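ASCH domain (Vibrio cholerae TMA 21, PDB 3S9X) is of unknown function but, as an ASCH domain of the PUA clan, may bind RNA. Local coordinates at residues Y64-S67 with L72-Q75; E108-S113 with L149-F154; C101-V106 with A127-F132. All blocks are in the same frame, centred on the assembly; numbering follows the deposited sequence.

Contact 1: Y64-S67 with L72-Q75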
# COMPACT_ATOMS: atom_id res chain seq x y z
N TYR A 64 -7.09 13.31 -1.77
CA TYR A 64 -6.61 14.65 -1.57
C TYR A 64 -5.11 14.73 -1.81
O TYR A 64 -4.60 15.72 -2.37
CB TYR A 64 -6.92 15.10 -0.15
CG TYR A 64 -6.68 16.58 0.10
CD1 TYR A 64 -7.72 17.50 -0.06
CD2 TYR A 64 -5.48 17.05 0.54
CE1 TYR A 64 -7.54 18.82 0.20
CE2 TYR A 64 -5.30 18.39 0.85
CZ TYR A 64 -6.35 19.26 0.67
OH TYR A 64 -6.19 20.61 0.93
N TRP A 65 -4.38 13.68 -1.44
CA TRP A 65 -2.92 13.70 -1.62
C TRP A 65 -2.52 13.86 -3.07
O TRP A 65 -1.45 14.39 -3.44
CB TRP A 65 -2.27 12.41 -1.09
CG TRP A 65 -2.25 12.34 0.40
CD1 TRP A 65 -3.02 11.56 1.16
CD2 TRP A 65 -1.44 13.12 1.29
NE1 TRP A 65 -2.70 11.73 2.48
CE2 TRP A 65 -1.71 12.66 2.58
CE3 TRP A 65 -0.41 14.07 1.12
CZ2 TRP A 65 -1.09 13.18 3.71
CZ3 TRP A 65 0.26 14.57 2.26
CH2 TRP A 65 -0.08 14.14 3.54
N TYR A 66 -3.33 13.31 -3.96
CA TYR A 66 -2.98 13.26 -5.37
C TYR A 66 -3.53 14.50 -6.05
O TYR A 66 -2.79 15.23 -6.69
CB TYR A 66 -3.48 12.01 -6.05
CG TYR A 66 -3.11 10.78 -5.24
CD1 TYR A 66 -1.84 10.21 -5.26
CD2 TYR A 66 -4.02 10.24 -4.32
CE1 TYR A 66 -1.51 9.17 -4.40
CE2 TYR A 66 -3.67 9.21 -3.43
CZ TYR A 66 -2.43 8.66 -3.51
OH TYR A 66 -2.05 7.63 -2.68
N SER A 67 -4.81 14.77 -5.88
CA SER A 67 -5.43 15.92 -6.51
C SER A 67 -5.02 17.28 -5.94
O SER A 67 -4.90 18.25 -6.75
CB SER A 67 -6.94 15.78 -6.49
OG SER A 67 -7.44 15.81 -5.19
N LEU A 72 1.99 11.56 -6.96
CA LEU A 72 1.68 10.75 -8.14
C LEU A 72 0.72 9.61 -7.80
O LEU A 72 0.88 8.89 -6.79
CB LEU A 72 2.96 10.15 -8.78
CG LEU A 72 4.05 11.09 -9.25
CD1 LEU A 72 5.18 10.43 -10.11
CD2 LEU A 72 3.40 12.28 -10.00
N MSE A 73 -0.28 9.46 -8.65
CA MSE A 73 -1.21 8.34 -8.44
C MSE A 73 -0.51 6.98 -8.50
O MSE A 73 0.42 6.78 -9.30
CB MSE A 73 -2.33 8.34 -9.48
CG MSE A 73 -3.38 9.40 -9.15
SE MSE A 73 -4.61 8.89 -7.88
CE MSE A 73 -5.54 7.55 -8.90
N PRO A 74 -0.97 6.05 -7.69
CA PRO A 74 -0.51 4.67 -7.85
C PRO A 74 -0.88 4.12 -9.23
O PRO A 74 -1.92 4.50 -9.76
CB PRO A 74 -1.21 3.93 -6.74
CG PRO A 74 -2.41 4.60 -6.55
CD PRO A 74 -2.04 6.13 -6.71
N GLN A 75 -0.03 3.26 -9.76
CA GLN A 75 -0.18 2.70 -11.09
C GLN A 75 -0.22 1.18 -11.04
O GLN A 75 0.58 0.54 -10.35
CB GLN A 75 1.08 2.97 -11.97
CG GLN A 75 1.25 4.18 -12.60
CD GLN A 75 2.66 4.40 -13.11
OE1 GLN A 75 3.43 3.47 -13.61
NE2 GLN A 75 3.04 5.66 -13.05
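The selenium of Met-73, a selenomethionine, lies against the ring of Tyr-66 with no hydrogen bond joining the two segments: SE is 4.1 Å from the centre of the Tyr-66 ring and 30° off its normal. This Met-aromatic contact ties the short helix 64-67 to the irregular segment 72-75 that leads toward strand 79-83. The approach is oblique and favours the root of the ring, since SE comes to 3.6 Å from Tyr-66 CG and also touches CB. The bend of Met-73 at chi2 (-81°) brings SE over to this root, and the two side chains cross at about a right angle. Further out on the ring, Pro-74 CD rests 3.9 Å from Tyr-66 CE1. The backbone takes the edge: Leu-72 takes part through its carbonyl oxygen, which sits near the ring plane beside CD1 and CE1, where the partly positive ring hydrogens suit it. The phenol end is anchored separately, because Tyr-66 OH hydrogen-bonds Ser-61 OG on strand 58-62, and Val-150 of strand 148-158 touches Tyr-66, Met-73 and Pro-74 alike. The loop is thus laid over the sheet beside its helix, and Tyr-66 alone supplies the helical side of these contacts, with Leu-72 O 3.4 Å from Tyr-66 CE1.

Contact 2: E108-S113 with L149-F154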
# COMPACT_ATOMS: atom_id res chain seq x y z
N GLU A 108 -18.06 -3.95 2.65
CA GLU A 108 -17.58 -5.04 3.49
C GLU A 108 -16.51 -5.83 2.76
O GLU A 108 -15.53 -6.25 3.36
CB GLU A 108 -18.77 -5.91 3.91
CG GLU A 108 -19.75 -5.25 4.91
CD GLU A 108 -20.68 -6.26 5.47
OE1 GLU A 108 -21.27 -6.94 4.64
OE2 GLU A 108 -20.70 -6.44 6.71
N ASP A 109 -16.71 -6.08 1.47
CA ASP A 109 -15.75 -6.86 0.75
C ASP A 109 -14.38 -6.15 0.67
O ASP A 109 -13.34 -6.77 0.73
CB ASP A 109 -16.22 -7.17 -0.68
CG ASP A 109 -17.30 -8.26 -0.73
OD1 ASP A 109 -17.60 -8.91 0.33
OD2 ASP A 109 -17.89 -8.42 -1.80
N PHE A 110 -14.35 -4.82 0.49
CA PHE A 110 -13.08 -4.12 0.46
C PHE A 110 -12.37 -4.18 1.81
O PHE A 110 -11.19 -4.43 1.92
CB PHE A 110 -13.26 -2.67 -0.02
CG PHE A 110 -11.93 -2.01 -0.19
CD1 PHE A 110 -11.18 -2.24 -1.38
CD2 PHE A 110 -11.40 -1.17 0.76
CE1 PHE A 110 -9.96 -1.70 -1.50
CE2 PHE A 110 -10.15 -0.67 0.61
CZ PHE A 110 -9.43 -0.89 -0.55
N ALA A 111 -13.13 -3.97 2.90
CA ALA A 111 -12.59 -4.07 4.24
C ALA A 111 -11.98 -5.48 4.42
O ALA A 111 -10.89 -5.61 4.98
CB ALA A 111 -13.64 -3.83 5.26
N ALA A 112 -12.68 -6.51 3.94
CA ALA A 112 -12.13 -7.88 4.09
C ALA A 112 -10.84 -8.08 3.29
O ALA A 112 -9.92 -8.71 3.73
CB ALA A 112 -13.23 -8.96 3.72
N SER A 113 -10.75 -7.48 2.08
CA SER A 113 -9.55 -7.51 1.25
C SER A 113 -8.40 -6.82 1.92
O SER A 113 -7.23 -7.21 1.77
CB SER A 113 -9.79 -6.86 -0.12
OG SER A 113 -10.69 -7.68 -0.80
N LEU A 149 -11.44 8.28 -1.57
CA LEU A 149 -10.27 7.42 -1.34
C LEU A 149 -9.79 6.88 -2.68
O LEU A 149 -10.62 6.62 -3.53
CB LEU A 149 -10.60 6.29 -0.38
CG LEU A 149 -11.21 6.67 0.97
CD1 LEU A 149 -11.45 5.38 1.78
CD2 LEU A 149 -10.43 7.73 1.70
N VAL A 150 -8.47 6.65 -2.75
CA VAL A 150 -7.91 5.84 -3.79
C VAL A 150 -7.69 4.44 -3.26
O VAL A 150 -7.00 4.25 -2.24
CB VAL A 150 -6.60 6.44 -4.39
CG1 VAL A 150 -5.91 5.49 -5.38
CG2 VAL A 150 -6.87 7.83 -5.01
N LEU A 151 -8.32 3.48 -3.94
CA LEU A 151 -8.26 2.04 -3.56
C LEU A 151 -7.23 1.38 -4.44
O LEU A 151 -7.27 1.52 -5.68
CB LEU A 151 -9.59 1.39 -3.83
CG LEU A 151 -10.84 2.09 -3.19
CD1 LEU A 151 -12.06 1.18 -3.42
CD2 LEU A 151 -10.72 2.44 -1.71
N GLU A 152 -6.32 0.61 -3.82
CA GLU A 152 -5.33 -0.19 -4.55
C GLU A 152 -5.49 -1.66 -4.18
O GLU A 152 -5.70 -1.99 -3.00
CB GLU A 152 -3.92 0.23 -4.18
CG GLU A 152 -3.60 1.63 -4.54
CD GLU A 152 -2.27 2.13 -3.91
OE1 GLU A 152 -1.29 1.41 -4.07
OE2 GLU A 152 -2.29 3.26 -3.39
N HIS A 153 -5.50 -2.53 -5.18
CA HIS A 153 -5.41 -3.95 -4.97
C HIS A 153 -4.03 -4.42 -5.43
O HIS A 153 -3.45 -3.82 -6.38
CB HIS A 153 -6.49 -4.71 -5.68
CG HIS A 153 -7.85 -4.54 -5.08
ND1 HIS A 153 -8.61 -3.42 -5.23
CD2 HIS A 153 -8.59 -5.40 -4.37
CE1 HIS A 153 -9.78 -3.61 -4.62
NE2 HIS A 153 -9.77 -4.77 -4.04
N PHE A 154 -3.50 -5.47 -4.85
CA PHE A 154 -2.17 -5.92 -5.16
C PHE A 154 -2.02 -7.44 -4.84
O PHE A 154 -2.86 -8.01 -4.15
CB PHE A 154 -1.09 -5.06 -4.46
CG PHE A 154 -1.30 -4.94 -2.98
CD1 PHE A 154 -1.08 -5.97 -2.11
CD2 PHE A 154 -1.79 -3.73 -2.45
CE1 PHE A 154 -1.26 -5.78 -0.71
CE2 PHE A 154 -1.99 -3.57 -1.11
CZ PHE A 154 -1.70 -4.60 -0.24
O HOH W 1 -12.21 -5.87 -2.57
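Phe-110 reaches from helix 108-113 across to strand 149-154, the axes coming no nearer than 10.6 Å. This is helix-on-sheet packing, the two directions crossing at 53°. The tight part is apolar. Leu-151 CD2 lies over one face of the Phe-110 ring in a CH-pi contact, 4.1 Å from the ring centre and displaced toward the rim, with Phe-110 CZ its nearest atom at 3.8 Å. Leu-151 CB and CD1 also touch the ring, around CE1. With CG anti to the backbone N (chi1 -174°), the Phe-110 ring points at the strand. At the ring edge, near its plane, His-153 CE1 comes to 3.7 Å from Phe-110 CE1; the two rings are steeply inclined, their planes at 77°, and meet obliquely. Ala-58 of strand 58-62 adds to the surroundings of Phe-110.

The other side is looser and wet. Ser-113 CB stays 4.4 Å from His-153 NE2, and a single water bridges the two residues, hydrogen-bonded to Ser-113 OG at 3.0 Å and to His-153 NE2 at 3.1 Å. It meets the imidazole at its edge, in the ring plane. The chemistry is therefore divided: dispersion and CH-pi contacts hold the phenylalanine against the sheet, while a partly exposed histidine offers the Phe-110 ring its CE1 carbon and the water its NE2 nitrogen, so that its polar link to the serine depends on one ordered water.

Contact 3: C101-V106 with A127-F132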
# COMPACT_ATOMS: atom_id res chain seq x y z
N CYS A 101 -13.33 5.55 -4.38
CA CYS A 101 -14.68 5.51 -3.77
C CYS A 101 -14.67 6.38 -2.55
O CYS A 101 -13.63 6.68 -2.00
CB CYS A 101 -15.22 4.12 -3.32
SG CYS A 101 -14.42 3.50 -1.76
N GLN A 102 -15.87 6.86 -2.19
CA GLN A 102 -15.99 7.64 -0.96
C GLN A 102 -15.74 6.78 0.25
O GLN A 102 -16.18 5.64 0.29
CB GLN A 102 -17.32 8.39 -0.85
CG GLN A 102 -17.38 9.53 -1.82
CD GLN A 102 -18.62 10.40 -1.60
OE1 GLN A 102 -19.45 10.21 -0.60
NE2 GLN A 102 -18.78 11.30 -2.42
N TYR A 103 -15.16 7.39 1.27
CA TYR A 103 -14.98 6.74 2.56
C TYR A 103 -16.29 6.08 3.07
O TYR A 103 -16.27 4.88 3.40
CB TYR A 103 -14.40 7.75 3.56
CG TYR A 103 -14.31 7.18 4.95
CD1 TYR A 103 -13.13 6.62 5.46
CD2 TYR A 103 -15.40 7.19 5.80
CE1 TYR A 103 -13.08 6.09 6.69
CE2 TYR A 103 -15.36 6.65 7.08
CZ TYR A 103 -14.20 6.08 7.51
OH TYR A 103 -14.02 5.59 8.75
N ASN A 104 -17.41 6.81 2.97
CA ASN A 104 -18.65 6.30 3.49
C ASN A 104 -19.33 5.23 2.62
O ASN A 104 -20.38 4.76 2.98
CB ASN A 104 -19.62 7.42 3.81
CG ASN A 104 -19.90 8.36 2.69
OD1 ASN A 104 -19.69 8.06 1.56
ND2 ASN A 104 -20.48 9.57 3.06
N GLN A 105 -18.72 4.93 1.47
CA GLN A 105 -19.22 3.93 0.57
C GLN A 105 -18.33 2.69 0.53
O GLN A 105 -18.63 1.75 -0.21
CB GLN A 105 -19.39 4.47 -0.84
CG GLN A 105 -20.39 5.61 -0.85
CD GLN A 105 -21.77 5.18 -0.51
OE1 GLN A 105 -22.31 4.29 -1.20
NE2 GLN A 105 -22.35 5.72 0.55
N VAL A 106 -17.27 2.64 1.32
CA VAL A 106 -16.44 1.45 1.39
C VAL A 106 -17.23 0.25 1.78
O VAL A 106 -18.02 0.29 2.71
CB VAL A 106 -15.24 1.70 2.32
CG1 VAL A 106 -14.49 0.35 2.61
CG2 VAL A 106 -14.27 2.73 1.68
N ALA A 127 -10.33 2.14 12.50
CA ALA A 127 -8.93 2.36 12.17
C ALA A 127 -8.64 3.49 11.17
O ALA A 127 -7.84 4.42 11.41
CB ALA A 127 -8.31 1.06 11.69
N HIS A 128 -9.38 3.50 10.09
CA HIS A 128 -9.17 4.50 9.07
C HIS A 128 -9.65 5.89 9.50
O HIS A 128 -9.06 6.88 9.11
CB HIS A 128 -9.77 4.07 7.74
CG HIS A 128 -8.97 3.01 7.05
ND1 HIS A 128 -9.09 1.68 7.34
CD2 HIS A 128 -7.95 3.13 6.17
CE1 HIS A 128 -8.17 1.02 6.64
NE2 HIS A 128 -7.49 1.89 5.90
N ARG A 129 -10.73 5.98 10.27
CA ARG A 129 -11.21 7.33 10.66
C ARG A 129 -10.16 8.04 11.48
O ARG A 129 -9.84 9.22 11.24
CB ARG A 129 -12.48 7.24 11.49
CG ARG A 129 -12.99 8.54 11.96
CD ARG A 129 -14.36 8.39 12.62
NE ARG A 129 -15.43 8.94 11.77
CZ ARG A 129 -15.62 10.26 11.54
NH1 ARG A 129 -14.82 11.19 12.07
NH2 ARG A 129 -16.63 10.68 10.79
N ASN A 130 -9.54 7.29 12.36
CA ASN A 130 -8.50 7.80 13.21
C ASN A 130 -7.30 8.27 12.43
O ASN A 130 -6.82 9.36 12.67
CB ASN A 130 -8.10 6.73 14.30
CG ASN A 130 -9.21 6.56 15.36
OD1 ASN A 130 -9.96 7.51 15.61
ND2 ASN A 130 -9.29 5.34 16.01
N PHE A 131 -6.82 7.42 11.55
CA PHE A 131 -5.66 7.71 10.76
C PHE A 131 -5.90 8.86 9.80
O PHE A 131 -5.07 9.77 9.72
CB PHE A 131 -5.28 6.46 9.95
CG PHE A 131 -4.14 6.70 9.04
CD1 PHE A 131 -2.86 6.93 9.56
CD2 PHE A 131 -4.33 6.79 7.71
CE1 PHE A 131 -1.83 7.21 8.77
CE2 PHE A 131 -3.23 7.08 6.87
CZ PHE A 131 -2.00 7.30 7.41
N PHE A 132 -7.06 8.86 9.14
CA PHE A 132 -7.31 9.91 8.18
C PHE A 132 -7.57 11.26 8.88
O PHE A 132 -7.23 12.32 8.36
CB PHE A 132 -8.52 9.60 7.27
CG PHE A 132 -8.30 8.49 6.29
CD1 PHE A 132 -7.06 8.30 5.71
CD2 PHE A 132 -9.30 7.63 5.94
CE1 PHE A 132 -6.85 7.29 4.79
CE2 PHE A 132 -9.06 6.55 5.00
CZ PHE A 132 -7.83 6.44 4.43
O HOH W 2 -15.97 6.03 10.44
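Tyr-103 OH and Arg-129 NE share a water, which stands 2.6 Å from the hydroxyl and accepts the N-H of Arg-129 NE at 3.2 Å. The water lies at the edge of the Tyr-103 ring, in its plane, and is the polar link across a contact that has no direct hydrogen bond. The hydroxyl also presses on the helix itself, with Tyr-103 OH 3.5 Å from Arg-129 CB and close to the backbone N of the same arginine. Arg-129 crosses the tyrosine at about a right angle, its guanidinium plane 80° from the ring; the bend of its chain at chi3 goes with NE facing the water while NH2 reaches Glu-145 in a salt bridge.

Beneath the polar end the ring is packed by hydrocarbon. His-128 CB meets the edge of the Tyr-103 ring near its plane, 4.0 Å from Tyr-103 CE1, while the imidazole leads off elsewhere, with ND1 bonded to Trp-124 O and its ring stacked on that of Trp-124. Phe-132 turns its own edge to the tyrosine, Phe-132 CD2 being 4.0 Å from Tyr-103 CD1.

Tyr-103 belongs to the 3-10 turn that directly follows strand 89-102, and the helix it meets is the middle of 121-139. Phe-143, edge-to-face with the tyrosine, and Trp-124 also pack against it, while Phe-132 also touches Leu-149 of strand 148-158 and Cys-60 and Leu-62 of strand 58-62.

All three contacts gather round strand 148-158 of the five-stranded mixed sheet. Contact 1 comes first along the chain and closes before the others open; contacts 2 and 3 interlace, as strand 89-102, helix 108-114, helix 121-139 and strand 148-158 follow in turn. The centres of contacts 2 and 3 are about 11 Å apart, and that of contact 1 lies about 16 Å from each. Val-150 joins contact 1 to the strand, whereas Leu-149 meets Phe-132 and Tyr-103 of contact 3. Leu-149 N and Cys-101 O also form a probable backbone hydrogen bond. Strand 148-158 thus meets the loop after helix 64-67 and helices 108-114 and 121-139.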